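Local atomic coordinates of oligopeptide-binding protein oppA (Lactococcus lactis, PDB entry 3DRF), a protein that captures oligopeptides in a voluminous cavity that closes like a Venus fly-trap, as the binding protein of the OppABCDF ABC transporter, which takes them up. Residues P218-P226 / Y237-P248; S370-K378 / Q527-P538. All blocks are in the same frame, centred on the assembly; numbering follows the deposited sequence.

Interaction 1: P218-P226 / Y237-P248; sequences PLVTGPFKP and YVPNPYYWGEKP
Pro-223 lies over one face of the Tyr-243 ring, the two side chains pointing the same way, with CB of Pro-223 4.1 Å from the ring centroid in a CH-pi contact; the opposite face meets the backbone N of Gly-245. A chi1 of -178° turns the Tyr-243 ring away from its own N and lays it along the 221-223 backbone, with Thr-221 O at its edge. A second proline repeats the theme: Pro-248 lays CG over a face of the Phe-224 ring in another CH-pi contact, its CB 3.4 Å from Phe-224 CZ, while Trp-565 and Ile-253 also touch the Phe-224 side chain. The backbone here is the antiparallel beta hairpin 224-230/234-239 at the margin of a mixed sheet, in which Lys-225 and Val-238 form a hydrogen-bonded pair, N to O 2.9 Å from Lys-225 to Val-238 and 3.1 Å from Val-238 to Lys-225. Past the strand end, Asn-240 carries the pairing onward. Its N points almost straight at Pro-223 O (2.9 Å, 176°), its ND2 reaches Gly-222 O (3.0 Å) within both the amide and the carbonyl plane, and its OD1 accepts from Tyr-242 N in an Asx turn. With an alanine here, Gly-222 O would probably lose its amide donor and Tyr-242 N the carbonyl that holds the Asx turn. Water joins Thr-221 O to Trp-244 NE1.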
loop_
_atom_site.group_PDB
_atom_site.type_symbol
_atom_site.label_atom_id
_atom_site.label_comp_id
_atom_site.label_asym_id
_atom_site.label_seq_id
_atom_site.Cartn_x
_atom_site.Cartn_y
_atom_site.Cartn_z
ATOM N N PRO A 218 -7.483 21.671 -1.431
ATOM C CA PRO A 218 -7.475 20.999 -2.735
ATOM C C PRO A 218 -8.750 21.205 -3.543
ATOM O O PRO A 218 -9.684 21.675 -2.992
ATOM C CB PRO A 218 -7.351 19.517 -2.321
ATOM C CG PRO A 218 -8.273 19.449 -1.063
ATOM C CD PRO A 218 -7.981 20.778 -0.349
ATOM N N LEU A 219 -8.754 20.878 -4.820
ATOM C CA LEU A 219 -9.969 20.515 -5.548
ATOM C C LEU A 219 -10.126 18.989 -5.594
ATOM O O LEU A 219 -9.159 18.255 -5.691
ATOM C CB LEU A 219 -9.964 21.057 -7.000
ATOM C CG LEU A 219 -9.752 22.577 -7.144
ATOM C CD1 LEU A 219 -9.903 23.005 -8.630
ATOM C CD2 LEU A 219 -10.781 23.340 -6.255
ATOM N N VAL A 220 -11.383 18.555 -5.555
ATOM C CA VAL A 220 -11.715 17.123 -5.618
ATOM C C VAL A 220 -12.902 16.911 -6.537
ATOM O O VAL A 220 -13.524 17.814 -7.027
ATOM C CB VAL A 220 -11.997 16.519 -4.228
ATOM C CG1 VAL A 220 -10.814 16.801 -3.275
ATOM C CG2 VAL A 220 -13.325 17.112 -3.635
ATOM N N THR A 221 -13.160 15.645 -6.773
ATOM C CA THR A 221 -14.205 15.227 -7.732
ATOM C C THR A 221 -15.341 14.358 -7.093
ATOM O O THR A 221 -16.261 14.034 -7.738
ATOM C CB THR A 221 -13.595 14.384 -8.909
ATOM O OG1 THR A 221 -13.097 13.122 -8.425
ATOM C CG2 THR A 221 -12.487 15.166 -9.651
ATOM N N GLY A 222 -15.212 14.016 -5.830
ATOM C CA GLY A 222 -16.104 13.062 -5.195
ATOM C C GLY A 222 -17.427 13.668 -4.682
ATOM O O GLY A 222 -17.708 14.809 -4.864
ATOM N N PRO A 223 -18.219 12.841 -3.996
ATOM C CA PRO A 223 -19.570 13.303 -3.554
ATOM C C PRO A 223 -19.489 14.384 -2.472
ATOM O O PRO A 223 -20.426 15.162 -2.364
ATOM C CB PRO A 223 -20.269 12.007 -3.052
ATOM C CG PRO A 223 -19.130 10.992 -2.864
ATOM C CD PRO A 223 -18.015 11.385 -3.836
ATOM N N PHE A 224 -18.408 14.454 -1.732
ATOM C CA PHE A 224 -18.159 15.499 -0.741
ATOM C C PHE A 224 -16.863 16.237 -1.106
ATOM O O PHE A 224 -16.022 15.732 -1.785
ATOM C CB PHE A 224 -17.998 14.914 0.691
ATOM C CG PHE A 224 -19.277 14.276 1.248
ATOM C CD1 PHE A 224 -20.100 14.989 2.095
ATOM C CD2 PHE A 224 -19.654 13.004 0.878
ATOM C CE1 PHE A 224 -21.285 14.448 2.560
ATOM C CE2 PHE A 224 -20.846 12.418 1.338
ATOM C CZ PHE A 224 -21.660 13.151 2.199
ATOM N N LYS A 225 -16.771 17.450 -0.671
ATOM C CA LYS A 225 -15.539 18.239 -0.737
ATOM C C LYS A 225 -15.077 18.593 0.660
ATOM O O LYS A 225 -15.876 18.755 1.554
ATOM C CB LYS A 225 -15.765 19.498 -1.573
ATOM C CG LYS A 225 -16.795 20.453 -1.003
ATOM C CD LYS A 225 -16.979 21.711 -1.892
ATOM C CE LYS A 225 -17.934 22.692 -1.180
ATOM N NZ LYS A 225 -18.030 23.973 -1.933
ATOM N N PRO A 226 -13.769 18.717 0.843
ATOM C CA PRO A 226 -13.206 19.075 2.143
ATOM C C PRO A 226 -13.291 20.589 2.346
ATOM O O PRO A 226 -12.520 21.328 1.821
ATOM C CB PRO A 226 -11.729 18.612 2.009
ATOM C CG PRO A 226 -11.380 18.736 0.551
ATOM C CD PRO A 226 -12.702 18.422 -0.177
ATOM N N TYR A 237 -16.064 17.477 5.815
ATOM C CA TYR A 237 -16.636 17.306 4.504
ATOM C C TYR A 237 -18.093 17.833 4.401
ATOM O O TYR A 237 -18.924 17.609 5.305
ATOM C CB TYR A 237 -16.686 15.830 4.212
ATOM C CG TYR A 237 -15.392 15.134 3.816
ATOM C CD1 TYR A 237 -14.837 15.353 2.559
ATOM C CD2 TYR A 237 -14.805 14.176 4.625
ATOM C CE1 TYR A 237 -13.679 14.627 2.143
ATOM C CE2 TYR A 237 -13.669 13.483 4.215
ATOM C CZ TYR A 237 -13.129 13.723 2.983
ATOM O OH TYR A 237 -12.064 13.030 2.506
ATOM N N VAL A 238 -18.392 18.511 3.293
ATOM C CA VAL A 238 -19.763 18.937 2.963
ATOM C C VAL A 238 -20.055 18.467 1.555
ATOM O O VAL A 238 -19.115 18.132 0.834
ATOM C CB VAL A 238 -19.925 20.517 3.053
ATOM C CG1 VAL A 238 -19.552 20.951 4.480
ATOM C CG2 VAL A 238 -19.040 21.211 2.012
ATOM N N PRO A 239 -21.305 18.432 1.113
ATOM C CA PRO A 239 -21.551 17.910 -0.233
ATOM C C PRO A 239 -20.879 18.781 -1.305
ATOM O O PRO A 239 -20.785 19.976 -1.172
ATOM C CB PRO A 239 -23.072 18.026 -0.351
ATOM C CG PRO A 239 -23.564 17.815 1.091
ATOM C CD PRO A 239 -22.570 18.649 1.871
ATOM N N ASN A 240 -20.404 18.106 -2.339
ATOM C CA ASN A 240 -19.880 18.757 -3.538
ATOM C C ASN A 240 -21.023 18.941 -4.543
ATOM O O ASN A 240 -21.472 18.024 -5.099
ATOM C CB ASN A 240 -18.762 17.862 -4.143
ATOM C CG ASN A 240 -18.329 18.315 -5.518
ATOM O OD1 ASN A 240 -18.600 19.396 -5.956
ATOM N ND2 ASN A 240 -17.616 17.462 -6.187
ATOM N N PRO A 241 -21.481 20.184 -4.701
ATOM C CA PRO A 241 -22.658 20.430 -5.544
ATOM C C PRO A 241 -22.470 20.135 -7.025
ATOM O O PRO A 241 -23.390 19.999 -7.772
ATOM C CB PRO A 241 -22.950 21.950 -5.333
ATOM C CG PRO A 241 -21.702 22.498 -4.992
ATOM C CD PRO A 241 -20.956 21.447 -4.153
ATOM N N TYR A 242 -21.214 20.022 -7.418
ATOM C CA TYR A 242 -20.864 19.704 -8.829
ATOM C C TYR A 242 -20.742 18.210 -9.134
ATOM O O TYR A 242 -20.537 17.856 -10.251
ATOM C CB TYR A 242 -19.568 20.443 -9.219
ATOM C CG TYR A 242 -19.680 21.969 -9.102
ATOM C CD1 TYR A 242 -20.435 22.712 -10.016
ATOM C CD2 TYR A 242 -19.008 22.655 -8.093
ATOM C CE1 TYR A 242 -20.564 24.065 -9.889
ATOM C CE2 TYR A 242 -19.102 24.030 -8.003
ATOM C CZ TYR A 242 -19.873 24.695 -8.924
ATOM O OH TYR A 242 -19.984 26.057 -8.865
ATOM N N TYR A 243 -20.903 17.382 -8.139
ATOM C CA TYR A 243 -20.762 15.911 -8.340
ATOM C C TYR A 243 -21.814 15.431 -9.313
ATOM O O TYR A 243 -22.937 15.786 -9.226
ATOM C CB TYR A 243 -20.972 15.199 -6.984
ATOM C CG TYR A 243 -20.801 13.684 -7.038
ATOM C CD1 TYR A 243 -19.589 13.094 -7.473
ATOM C CD2 TYR A 243 -21.847 12.844 -6.662
ATOM C CE1 TYR A 243 -19.460 11.726 -7.546
ATOM C CE2 TYR A 243 -21.712 11.456 -6.744
ATOM C CZ TYR A 243 -20.527 10.922 -7.185
ATOM O OH TYR A 243 -20.406 9.538 -7.253
ATOM N N TRP A 244 -21.408 14.570 -10.223
ATOM C CA TRP A 244 -22.239 14.097 -11.331
ATOM C C TRP A 244 -23.248 13.031 -10.913
ATOM O O TRP A 244 -24.162 12.768 -11.585
ATOM C CB TRP A 244 -21.307 13.547 -12.455
ATOM C CG TRP A 244 -20.391 12.412 -11.948
ATOM C CD1 TRP A 244 -19.168 12.556 -11.444
ATOM C CD2 TRP A 244 -20.740 11.023 -11.784
ATOM N NE1 TRP A 244 -18.698 11.361 -10.998
ATOM C CE2 TRP A 244 -19.654 10.399 -11.183
ATOM C CE3 TRP A 244 -21.872 10.249 -12.111
ATOM C CZ2 TRP A 244 -19.634 9.044 -10.899
ATOM C CZ3 TRP A 244 -21.868 8.901 -11.792
ATOM C CH2 TRP A 244 -20.755 8.311 -11.196
ATOM N N GLY A 245 -22.987 12.397 -9.801
ATOM C CA GLY A 245 -23.651 11.164 -9.438
ATOM C C GLY A 245 -24.722 11.331 -8.411
ATOM O O GLY A 245 -25.340 12.321 -8.305
ATOM N N GLU A 246 -24.939 10.257 -7.686
ATOM C CA GLU A 246 -25.994 10.217 -6.691
ATOM C C GLU A 246 -25.655 11.245 -5.597
ATOM O O GLU A 246 -24.615 11.212 -5.047
ATOM C CB GLU A 246 -26.080 8.794 -6.100
ATOM C CG GLU A 246 -26.503 7.728 -7.112
ATOM C CD GLU A 246 -27.926 7.926 -7.592
ATOM O OE1 GLU A 246 -28.782 8.102 -6.721
ATOM O OE2 GLU A 246 -28.151 7.920 -8.822
ATOM N N LYS A 247 -26.544 12.148 -5.320
ATOM C CA LYS A 247 -26.291 13.120 -4.293
ATOM C C LYS A 247 -26.412 12.526 -2.898
ATOM O O LYS A 247 -27.290 11.783 -2.657
ATOM C CB LYS A 247 -27.265 14.270 -4.431
ATOM C CG LYS A 247 -27.213 14.866 -5.828
ATOM C CD LYS A 247 -25.890 15.593 -6.010
ATOM C CE LYS A 247 -25.671 16.254 -7.362
ATOM N NZ LYS A 247 -24.899 17.563 -7.256
ATOM N N PRO A 248 -25.513 12.868 -1.993
ATOM C CA PRO A 248 -25.541 12.253 -0.675
ATOM C C PRO A 248 -26.760 12.638 0.155
ATOM O O PRO A 248 -27.346 13.663 0.003
ATOM C CB PRO A 248 -24.256 12.768 -0.003
ATOM C CG PRO A 248 -23.787 13.843 -0.808
ATOM C CD PRO A 248 -24.331 13.743 -2.159
HETATM O O HOH W 1 -17.288 16.328 -8.944
HETATM O O HOH W 2 -16.285 11.563 -9.352
HETATM O O HOH W 3 -22.699 15.851 -3.927
#

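Interaction 2: S370-K378 / Q527-P538; sequences SSSVKGYEK and QEDMNKKAYVIP
Tyr-376 drives its ring between the end of helix 516-533 and the start of strand 536-549, in the tightly packed part of the contact. CD1 of Ile-537 sits over one ring face, 3.9 Å from the centroid and 16° off the normal, while CG2 of the same residue packs against Tyr-376 CD2 at 3.7 Å. With CG anti to the carbonyl carbon (chi1 -60°), the ring is swung toward the helix end, and its OH donates to Asn-531 O at 2.7 Å; that oxygen lies near the ring plane. Ala-534 CB flanks the hydroxyl, and Gln-334 of helix 330-339 touches the same tyrosine. Ala-534, with positive phi, is where the chain leaves the helix and turns into the strand, and the tyrosine packs at this helix-to-strand junction. The buried Asn-531 is close-packed too: its ND2 lies 3.5 Å from Gly-375 CA and approaches Lys-374 O from above the carbonyl plane at 3.2 Å, a bent bond (136°); its stronger partner is Asn-358 O. Val-373 CG1 lies 3.8 Å from Asn-531 ND2 and also reaches Gln-527 CB. The loose side begins about one turn earlier in the helix, at the exposed Glu-528 and Ser-372, where water takes over: one molecule donates to Glu-528 OE2 at 2.7 Å and lies 3.1 Å from Ser-372 OG.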
loop_
_atom_site.group_PDB
_atom_site.type_symbol
_atom_site.label_atom_id
_atom_site.label_comp_id
_atom_site.label_asym_id
_atom_site.label_seq_id
_atom_site.Cartn_x
_atom_site.Cartn_y
_atom_site.Cartn_z
ATOM N N SER A 370 -1.967 -21.132 -3.151
ATOM C CA SER A 370 -1.823 -22.598 -3.171
ATOM C C SER A 370 -1.418 -23.086 -1.787
ATOM O O SER A 370 -0.470 -22.648 -1.243
ATOM C CB SER A 370 -0.725 -22.992 -4.174
ATOM O OG SER A 370 -0.558 -24.388 -4.195
ATOM N N SER A 371 -2.148 -24.071 -1.268
ATOM C CA SER A 371 -1.766 -24.740 -0.039
ATOM C C SER A 371 -0.468 -25.546 -0.213
ATOM O O SER A 371 0.088 -25.968 0.745
ATOM C CB SER A 371 -2.946 -25.579 0.492
ATOM O OG SER A 371 -3.212 -26.673 -0.348
ATOM N N SER A 372 -0.043 -25.783 -1.418
ATOM C CA SER A 372 1.238 -26.269 -1.674
ATOM C C SER A 372 2.314 -25.366 -1.035
ATOM O O SER A 372 3.263 -25.895 -0.617
ATOM C CB SER A 372 1.456 -26.490 -3.208
ATOM O OG SER A 372 1.882 -25.327 -3.991
ATOM N N VAL A 373 2.178 -24.044 -1.018
ATOM C CA VAL A 373 3.344 -23.208 -0.753
ATOM C C VAL A 373 3.607 -23.125 0.745
ATOM O O VAL A 373 2.747 -22.796 1.521
ATOM C CB VAL A 373 3.200 -21.784 -1.385
ATOM C CG1 VAL A 373 4.337 -20.882 -0.983
ATOM C CG2 VAL A 373 3.177 -21.900 -2.939
ATOM N N LYS A 374 4.831 -23.478 1.095
ATOM C CA LYS A 374 5.308 -23.468 2.466
ATOM C C LYS A 374 6.277 -22.297 2.637
ATOM O O LYS A 374 7.165 -22.077 1.867
ATOM C CB LYS A 374 6.047 -24.747 2.787
ATOM C CG LYS A 374 5.282 -26.011 2.499
ATOM C CD LYS A 374 3.920 -26.060 3.188
ATOM C CE LYS A 374 3.146 -27.370 2.869
ATOM N NZ LYS A 374 1.747 -27.185 3.202
ATOM N N GLY A 375 6.045 -21.581 3.709
ATOM C CA GLY A 375 6.854 -20.443 4.082
ATOM C C GLY A 375 7.404 -20.605 5.501
ATOM O O GLY A 375 7.869 -21.646 5.863
ATOM N N TYR A 376 7.264 -19.560 6.278
ATOM C CA TYR A 376 7.887 -19.427 7.619
ATOM C C TYR A 376 6.790 -19.350 8.667
ATOM O O TYR A 376 7.004 -18.880 9.756
ATOM C CB TYR A 376 8.854 -18.182 7.663
ATOM C CG TYR A 376 9.985 -18.307 6.646
ATOM C CD1 TYR A 376 11.231 -18.865 6.987
ATOM C CD2 TYR A 376 9.769 -17.957 5.306
ATOM C CE1 TYR A 376 12.220 -19.013 6.026
ATOM C CE2 TYR A 376 10.757 -18.105 4.374
ATOM C CZ TYR A 376 11.969 -18.645 4.728
ATOM O OH TYR A 376 12.963 -18.828 3.821
ATOM N N GLU A 377 5.627 -19.867 8.306
ATOM C CA GLU A 377 4.449 -19.813 9.194
ATOM C C GLU A 377 4.525 -20.727 10.453
ATOM O O GLU A 377 3.744 -20.593 11.341
ATOM C CB GLU A 377 3.153 -20.084 8.390
ATOM C CG GLU A 377 3.047 -21.499 7.768
ATOM C CD GLU A 377 3.719 -21.679 6.397
ATOM O OE1 GLU A 377 4.389 -20.805 5.967
ATOM O OE2 GLU A 377 3.584 -22.749 5.823
ATOM N N LYS A 378 5.487 -21.654 10.439
ATOM C CA LYS A 378 5.758 -22.532 11.583
ATOM C C LYS A 378 7.164 -22.266 12.105
ATOM O O LYS A 378 8.095 -22.303 11.384
ATOM C CB LYS A 378 5.635 -24.009 11.145
ATOM C CG LYS A 378 5.924 -25.027 12.221
ATOM C CD LYS A 378 5.616 -26.391 11.705
ATOM C CE LYS A 378 5.865 -27.498 12.797
ATOM N NZ LYS A 378 5.156 -27.189 14.061
ATOM N N GLN A 527 5.932 -17.137 -5.621
ATOM C CA GLN A 527 5.763 -17.329 -4.175
ATOM C C GLN A 527 6.857 -18.253 -3.566
ATOM O O GLN A 527 7.416 -17.969 -2.567
ATOM C CB GLN A 527 4.363 -17.888 -3.860
ATOM C CG GLN A 527 3.185 -16.858 -4.115
ATOM C CD GLN A 527 1.803 -17.545 -4.076
ATOM O OE1 GLN A 527 1.293 -17.847 -3.041
ATOM N NE2 GLN A 527 1.238 -17.731 -5.194
ATOM N N GLU A 528 7.141 -19.352 -4.245
ATOM C CA GLU A 528 8.181 -20.275 -3.811
ATOM C C GLU A 528 9.544 -19.600 -3.880
ATOM O O GLU A 528 10.302 -19.716 -2.977
ATOM C CB GLU A 528 8.224 -21.493 -4.760
ATOM C CG GLU A 528 7.019 -22.497 -4.667
ATOM C CD GLU A 528 7.015 -23.499 -5.812
ATOM O OE1 GLU A 528 7.632 -23.285 -6.848
ATOM O OE2 GLU A 528 6.360 -24.487 -5.601
ATOM N N ASP A 529 9.826 -18.879 -4.956
ATOM C CA ASP A 529 11.161 -18.287 -5.133
ATOM C C ASP A 529 11.412 -17.148 -4.112
ATOM O O ASP A 529 12.471 -17.036 -3.601
ATOM C CB ASP A 529 11.386 -17.758 -6.581
ATOM C CG ASP A 529 11.493 -18.872 -7.600
ATOM O OD1 ASP A 529 11.658 -20.028 -7.258
ATOM O OD2 ASP A 529 11.402 -18.494 -8.762
ATOM N N MET A 530 10.404 -16.368 -3.810
ATOM C CA MET A 530 10.552 -15.285 -2.833
ATOM C C MET A 530 10.819 -15.908 -1.461
ATOM O O MET A 530 11.593 -15.418 -0.746
ATOM C CB MET A 530 9.260 -14.459 -2.771
ATOM C CG MET A 530 9.169 -13.472 -4.016
ATOM S SD MET A 530 10.447 -12.082 -3.945
ATOM C CE MET A 530 9.547 -10.846 -2.927
ATOM N N ASN A 531 10.141 -16.995 -1.131
ATOM C CA ASN A 531 10.379 -17.653 0.187
ATOM C C ASN A 531 11.813 -18.263 0.268
ATOM O O ASN A 531 12.440 -18.177 1.257
ATOM C CB ASN A 531 9.299 -18.741 0.431
ATOM C CG ASN A 531 7.966 -18.164 0.899
ATOM O OD1 ASN A 531 7.854 -16.994 1.194
ATOM N ND2 ASN A 531 6.978 -18.991 0.942
ATOM N N LYS A 532 12.304 -18.846 -0.811
ATOM C CA LYS A 532 13.660 -19.454 -0.814
ATOM C C LYS A 532 14.768 -18.386 -0.795
ATOM O O LYS A 532 15.662 -18.498 -0.043
ATOM C CB LYS A 532 13.832 -20.389 -2.012
ATOM C CG LYS A 532 15.214 -21.100 -1.951
ATOM C CD LYS A 532 15.324 -22.152 -3.061
ATOM C CE LYS A 532 16.678 -22.986 -2.888
ATOM N NZ LYS A 532 17.103 -23.747 -4.163
ATOM N N LYS A 533 14.618 -17.340 -1.608
ATOM C CA LYS A 533 15.591 -16.254 -1.619
ATOM C C LYS A 533 15.574 -15.528 -0.258
ATOM O O LYS A 533 16.578 -15.091 0.205
ATOM C CB LYS A 533 15.250 -15.239 -2.728
ATOM C CG LYS A 533 15.433 -15.730 -4.199
ATOM C CD LYS A 533 16.827 -15.674 -4.724
ATOM C CE LYS A 533 16.910 -16.126 -6.206
ATOM N NZ LYS A 533 18.353 -15.801 -6.763
ATOM N N ALA A 534 14.386 -15.366 0.288
ATOM C CA ALA A 534 14.208 -14.838 1.632
ATOM C C ALA A 534 14.789 -13.418 1.763
ATOM O O ALA A 534 15.287 -13.035 2.773
ATOM C CB ALA A 534 14.851 -15.813 2.675
ATOM N N TYR A 535 14.616 -12.639 0.703
ATOM C CA TYR A 535 14.893 -11.209 0.796
ATOM C C TYR A 535 13.844 -10.498 1.651
ATOM O O TYR A 535 14.153 -9.517 2.238
ATOM C CB TYR A 535 14.908 -10.594 -0.607
ATOM C CG TYR A 535 15.967 -11.165 -1.573
ATOM C CD1 TYR A 535 17.260 -11.475 -1.168
ATOM C CD2 TYR A 535 15.661 -11.377 -2.917
ATOM C CE1 TYR A 535 18.204 -11.953 -2.081
ATOM C CE2 TYR A 535 16.606 -11.856 -3.815
ATOM C CZ TYR A 535 17.852 -12.112 -3.391
ATOM O OH TYR A 535 18.854 -12.561 -4.242
ATOM N N VAL A 536 12.640 -11.076 1.678
ATOM C CA VAL A 536 11.583 -10.662 2.610
ATOM C C VAL A 536 10.948 -11.964 3.124
ATOM O O VAL A 536 11.036 -12.979 2.483
ATOM C CB VAL A 536 10.526 -9.760 1.912
ATOM C CG1 VAL A 536 11.182 -8.451 1.388
ATOM C CG2 VAL A 536 9.813 -10.528 0.770
ATOM N N ILE A 537 10.343 -11.864 4.285
ATOM C CA ILE A 537 9.663 -13.004 4.907
ATOM C C ILE A 537 8.178 -12.592 5.151
ATOM O O ILE A 537 7.889 -11.668 5.815
ATOM C CB ILE A 537 10.302 -13.357 6.289
ATOM C CG1 ILE A 537 11.849 -13.583 6.217
ATOM C CG2 ILE A 537 9.593 -14.579 6.923
ATOM C CD1 ILE A 537 12.278 -14.796 5.343
ATOM N N PRO A 538 7.249 -13.376 4.585
ATOM C CA PRO A 538 5.820 -13.045 4.785
ATOM C C PRO A 538 5.489 -13.186 6.276
ATOM O O PRO A 538 5.940 -14.095 6.902
ATOM C CB PRO A 538 5.072 -14.116 3.986
ATOM C CG PRO A 538 6.106 -14.647 2.989
ATOM C CD PRO A 538 7.416 -14.573 3.721
HETATM O O HOH W 4 -0.522 -19.388 -1.461
HETATM O O HOH W 5 4.967 -25.253 -3.437
HETATM O O HOH W 6 5.950 -17.080 5.752
HETATM O O HOH W 7 6.597 -15.717 8.987
#

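Interactions 1 and 2 lie on opposite sides of the centre of the chain, their own centres 44 Å apart and their nearest atoms about 32 Å, so neither touches the other. Interaction 1 is local in sequence: ten residues separate 218-226 from 237-248, and its hairpin belongs to the sheet that also holds strand 34-40. Interaction 2 spans 148 residues and ties the loop ahead of helix 381-390 to helix 516-533 and to a different sheet, the one containing strand 292-307. The two contacts belong to separate regions of the Venus fly-trap receptor, here in its closed, peptide-bound form.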